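Local coordinates for protein proteasome accessory factor B/C (PafBC) (Paenarthrobacter aurescens, PDB 6SJ9) that probably acts as a transcriptional regulator of the bacterial DNA damage response, combining winged helix-turn-helix and WYL domains, at residues L359-Q368 against W406-S414. Residues are numbered along the deposited sequence; the frame is centred on the assembly and turned at random.
Sequences LVHHQGLHIQ and WENDHVYIS
L365 and V411 form an antiparallel hydrogen-bonded pair, V411 N donating to L365 O (2.8 Å) and L365 N back to V411 O. At one end I413 N reaches L359 O, near the C-terminal end of helix 346-360, almost straight (174°). At the other, D409 O takes I367 N, and D409 OD1, on its syn side, takes Q368 N at 2.8 Å, a carboxylate that probably suits a helix start just after the N-cap residue H366.

H366 and H410 make an offset stack, centroids 4.1 Å apart. With CG anti to the backbone N (chi1 -172°), H410 carries its NE2 to Q363 O (2.6 Å), a bent bond from above the carbonyl plane; a flat ring with an N-H suits both roles. Y412 CD1 lies over its opposite face. An alanine in place of H410 would probably leave that carbonyl without this donor and H366 without its stacking partner. G364, with positive phi, passes where a CB would strike H410 and Y412.

On the L365 and V411 face, branched side chains fill the buried side: L359 CD2 lies 3.5 Å from V411 CG1, V411 CG2 sits over the W406 ring, and I367 CD1 packs beside both.

Apolar on one face and polar on the histidine face, the pairing ties both helices to the hairpin, consistent with a winged helix-turn-helix.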
loop_
_atom_site.group_PDB
_atom_site.type_symbol
_atom_site.label_atom_id
_atom_site.label_comp_id
_atom_site.label_asym_id
_atom_site.label_seq_id
_atom_site.Cartn_x
_atom_site.Cartn_y
_atom_site.Cartn_z
ATOM N N LEU A 359 -2.860 -9.246 16.414
ATOM C CA LEU A 359 -1.746 -9.803 15.660
ATOM C C LEU A 359 -0.449 -9.781 16.457
ATOM O O LEU A 359 0.394 -10.677 16.295
ATOM C CB LEU A 359 -1.587 -9.040 14.336
ATOM C CG LEU A 359 -2.582 -9.340 13.210
ATOM C CD1 LEU A 359 -2.468 -8.300 12.072
ATOM C CD2 LEU A 359 -2.366 -10.751 12.617
ATOM N N VAL A 360 -0.240 -8.745 17.285
ATOM C CA VAL A 360 1.005 -8.624 18.047
ATOM C C VAL A 360 0.881 -9.175 19.458
ATOM O O VAL A 360 1.890 -9.220 20.172
ATOM C CB VAL A 360 1.535 -7.169 18.171
ATOM C CG1 VAL A 360 1.749 -6.504 16.817
ATOM C CG2 VAL A 360 0.681 -6.346 19.134
ATOM N N HIS A 361 -0.328 -9.478 19.927
ATOM C CA HIS A 361 -0.463 -10.088 21.244
ATOM C C HIS A 361 0.275 -11.426 21.263
ATOM O O HIS A 361 0.468 -12.067 20.222
ATOM C CB HIS A 361 -1.935 -10.286 21.558
ATOM C CG HIS A 361 -2.226 -10.755 22.950
ATOM N ND1 HIS A 361 -2.347 -12.094 23.267
ATOM C CD2 HIS A 361 -2.442 -10.074 24.099
ATOM C CE1 HIS A 361 -2.645 -12.214 24.547
ATOM N NE2 HIS A 361 -2.705 -11.004 25.075
ATOM N N HIS A 362 0.682 -11.859 22.462
ATOM C CA HIS A 362 1.518 -13.053 22.524
ATOM C C HIS A 362 0.761 -14.282 22.012
ATOM O O HIS A 362 1.376 -15.170 21.417
ATOM C CB HIS A 362 2.102 -13.253 23.950
ATOM C CG HIS A 362 1.113 -13.694 24.995
ATOM N ND1 HIS A 362 0.436 -12.805 25.808
ATOM C CD2 HIS A 362 0.758 -14.930 25.421
ATOM C CE1 HIS A 362 -0.350 -13.474 26.634
ATOM N NE2 HIS A 362 -0.167 -14.764 26.427
ATOM N N GLN A 363 -0.569 -14.312 22.131
ATOM C CA GLN A 363 -1.318 -15.450 21.589
ATOM C C GLN A 363 -1.789 -15.252 20.152
ATOM O O GLN A 363 -2.370 -16.179 19.563
ATOM C CB GLN A 363 -2.500 -15.785 22.482
ATOM C CG GLN A 363 -2.048 -16.135 23.884
ATOM C CD GLN A 363 -3.025 -17.051 24.540
ATOM O OE1 GLN A 363 -2.644 -17.981 25.271
ATOM N NE2 GLN A 363 -4.309 -16.806 24.289
ATOM N N GLY A 364 -1.578 -14.072 19.577
ATOM C CA GLY A 364 -1.892 -13.879 18.185
ATOM C C GLY A 364 -3.377 -13.704 17.919
ATOM O O GLY A 364 -4.214 -13.559 18.807
ATOM N N LEU A 365 -3.692 -13.784 16.647
ATOM C CA LEU A 365 -5.014 -13.500 16.122
ATOM C C LEU A 365 -5.614 -14.850 15.757
ATOM O O LEU A 365 -5.121 -15.506 14.831
ATOM C CB LEU A 365 -4.912 -12.567 14.906
ATOM C CG LEU A 365 -6.278 -11.985 14.449
ATOM C CD1 LEU A 365 -6.068 -10.775 13.539
ATOM C CD2 LEU A 365 -7.111 -13.016 13.735
ATOM N N HIS A 366 -6.642 -15.288 16.512
ATOM C CA HIS A 366 -7.358 -16.522 16.187
ATOM C C HIS A 366 -8.528 -16.199 15.261
ATOM O O HIS A 366 -9.483 -15.511 15.645
ATOM C CB HIS A 366 -7.821 -17.248 17.450
ATOM C CG HIS A 366 -6.690 -17.889 18.183
ATOM N ND1 HIS A 366 -6.240 -19.155 17.881
ATOM C CD2 HIS A 366 -5.861 -17.413 19.142
ATOM C CE1 HIS A 366 -5.208 -19.452 18.651
ATOM N NE2 HIS A 366 -4.963 -18.414 19.429
ATOM N N ILE A 367 -8.443 -16.680 14.036
ATOM C CA ILE A 367 -9.268 -16.093 12.986
ATOM C C ILE A 367 -10.758 -16.273 13.289
ATOM O O ILE A 367 -11.526 -15.293 13.248
ATOM C CB ILE A 367 -8.883 -16.661 11.619
ATOM C CG1 ILE A 367 -7.568 -16.015 11.196
ATOM C CG2 ILE A 367 -9.949 -16.273 10.572
ATOM C CD1 ILE A 367 -6.915 -16.702 10.047
ATOM N N GLN A 368 -11.189 -17.508 13.608
ATOM C CA GLN A 368 -12.642 -17.725 13.756
ATOM C C GLN A 368 -13.203 -16.870 14.881
ATOM O O GLN A 368 -14.241 -16.215 14.732
ATOM C CB GLN A 368 -13.004 -19.177 14.043
ATOM C CG GLN A 368 -14.575 -19.401 13.997
ATOM C CD GLN A 368 -15.138 -19.048 12.591
ATOM O OE1 GLN A 368 -14.741 -19.656 11.596
ATOM N NE2 GLN A 368 -16.044 -18.077 12.514
ATOM N N TRP A 406 1.519 -17.465 9.766
ATOM C CA TRP A 406 0.094 -17.711 9.525
ATOM C C TRP A 406 -0.121 -19.214 9.482
ATOM O O TRP A 406 0.147 -19.847 8.457
ATOM C CB TRP A 406 -0.338 -17.064 8.236
ATOM C CG TRP A 406 -1.797 -17.101 7.974
ATOM C CD1 TRP A 406 -2.688 -18.118 8.259
ATOM C CD2 TRP A 406 -2.557 -16.073 7.328
ATOM N NE1 TRP A 406 -3.950 -17.769 7.836
ATOM C CE2 TRP A 406 -3.903 -16.539 7.240
ATOM C CE3 TRP A 406 -2.243 -14.805 6.831
ATOM C CZ2 TRP A 406 -4.922 -15.775 6.689
ATOM C CZ3 TRP A 406 -3.275 -14.040 6.248
ATOM C CH2 TRP A 406 -4.593 -14.524 6.209
ATOM N N GLU A 407 -0.590 -19.776 10.597
ATOM C CA GLU A 407 -0.988 -21.184 10.687
ATOM C C GLU A 407 -2.499 -21.319 10.515
ATOM O O GLU A 407 -3.207 -20.334 10.299
ATOM C CB GLU A 407 -0.573 -21.755 12.032
ATOM C CG GLU A 407 0.868 -21.639 12.340
ATOM C CD GLU A 407 1.197 -22.129 13.756
ATOM O OE1 GLU A 407 0.431 -22.907 14.374
ATOM O OE2 GLU A 407 2.266 -21.768 14.225
ATOM N N ASN A 408 -3.003 -22.557 10.596
ATOM C CA ASN A 408 -4.446 -22.805 10.444
ATOM C C ASN A 408 -5.227 -21.987 11.455
ATOM O O ASN A 408 -5.109 -22.208 12.657
ATOM C CB ASN A 408 -4.793 -24.301 10.626
ATOM C CG ASN A 408 -6.248 -24.607 10.175
ATOM O OD1 ASN A 408 -6.732 -23.986 9.236
ATOM N ND2 ASN A 408 -6.918 -25.552 10.830
ATOM N N ASP A 409 -6.042 -21.057 10.986
ATOM C CA ASP A 409 -6.877 -20.282 11.917
ATOM C C ASP A 409 -6.048 -19.404 12.893
ATOM O O ASP A 409 -6.555 -18.988 13.947
ATOM C CB ASP A 409 -7.836 -21.190 12.739
ATOM C CG ASP A 409 -8.978 -20.378 13.461
ATOM O OD1 ASP A 409 -9.743 -19.691 12.749
ATOM O OD2 ASP A 409 -9.102 -20.398 14.707
ATOM N N HIS A 410 -4.780 -19.094 12.612
ATOM C CA HIS A 410 -3.968 -18.443 13.648
ATOM C C HIS A 410 -2.878 -17.578 13.011
ATOM O O HIS A 410 -1.984 -18.112 12.346
ATOM C CB HIS A 410 -3.386 -19.489 14.566
ATOM C CG HIS A 410 -2.710 -18.908 15.752
ATOM N ND1 HIS A 410 -1.772 -19.595 16.488
ATOM C CD2 HIS A 410 -2.872 -17.711 16.363
ATOM C CE1 HIS A 410 -1.354 -18.829 17.485
ATOM N NE2 HIS A 410 -2.010 -17.680 17.433
ATOM N N VAL A 411 -2.959 -16.251 13.172
ATOM C CA VAL A 411 -2.026 -15.307 12.542
ATOM C C VAL A 411 -1.342 -14.483 13.624
ATOM O O VAL A 411 -2.005 -13.916 14.502
ATOM C CB VAL A 411 -2.714 -14.363 11.522
ATOM C CG1 VAL A 411 -1.591 -13.584 10.648
ATOM C CG2 VAL A 411 -3.636 -15.146 10.617
ATOM N N TYR A 412 -0.019 -14.403 13.567
ATOM C CA TYR A 412 0.662 -13.612 14.584
ATOM C C TYR A 412 1.929 -13.006 13.998
ATOM O O TYR A 412 2.590 -13.606 13.145
ATOM C CB TYR A 412 0.942 -14.414 15.881
ATOM C CG TYR A 412 1.675 -15.719 15.732
ATOM C CD1 TYR A 412 1.066 -16.835 15.154
ATOM C CD2 TYR A 412 2.977 -15.851 16.213
ATOM C CE1 TYR A 412 1.752 -18.035 15.023
ATOM C CE2 TYR A 412 3.674 -17.057 16.094
ATOM C CZ TYR A 412 3.063 -18.139 15.498
ATOM O OH TYR A 412 3.770 -19.326 15.378
ATOM N N ILE A 413 2.177 -11.769 14.406
ATOM C CA ILE A 413 3.334 -10.975 14.022
ATOM C C ILE A 413 4.294 -11.066 15.194
ATOM O O ILE A 413 3.995 -10.567 16.275
ATOM C CB ILE A 413 2.918 -9.532 13.703
ATOM C CG1 ILE A 413 1.980 -9.551 12.504
ATOM C CG2 ILE A 413 4.116 -8.681 13.417
ATOM C CD1 ILE A 413 1.451 -8.202 12.025
ATOM N N SER A 414 5.366 -11.831 15.032
ATOM C CA SER A 414 6.254 -12.155 16.142
ATOM C C SER A 414 6.989 -10.927 16.695
ATOM O O SER A 414 7.453 -10.059 15.942
ATOM C CB SER A 414 7.237 -13.249 15.722
ATOM O OG SER A 414 8.018 -12.852 14.617
#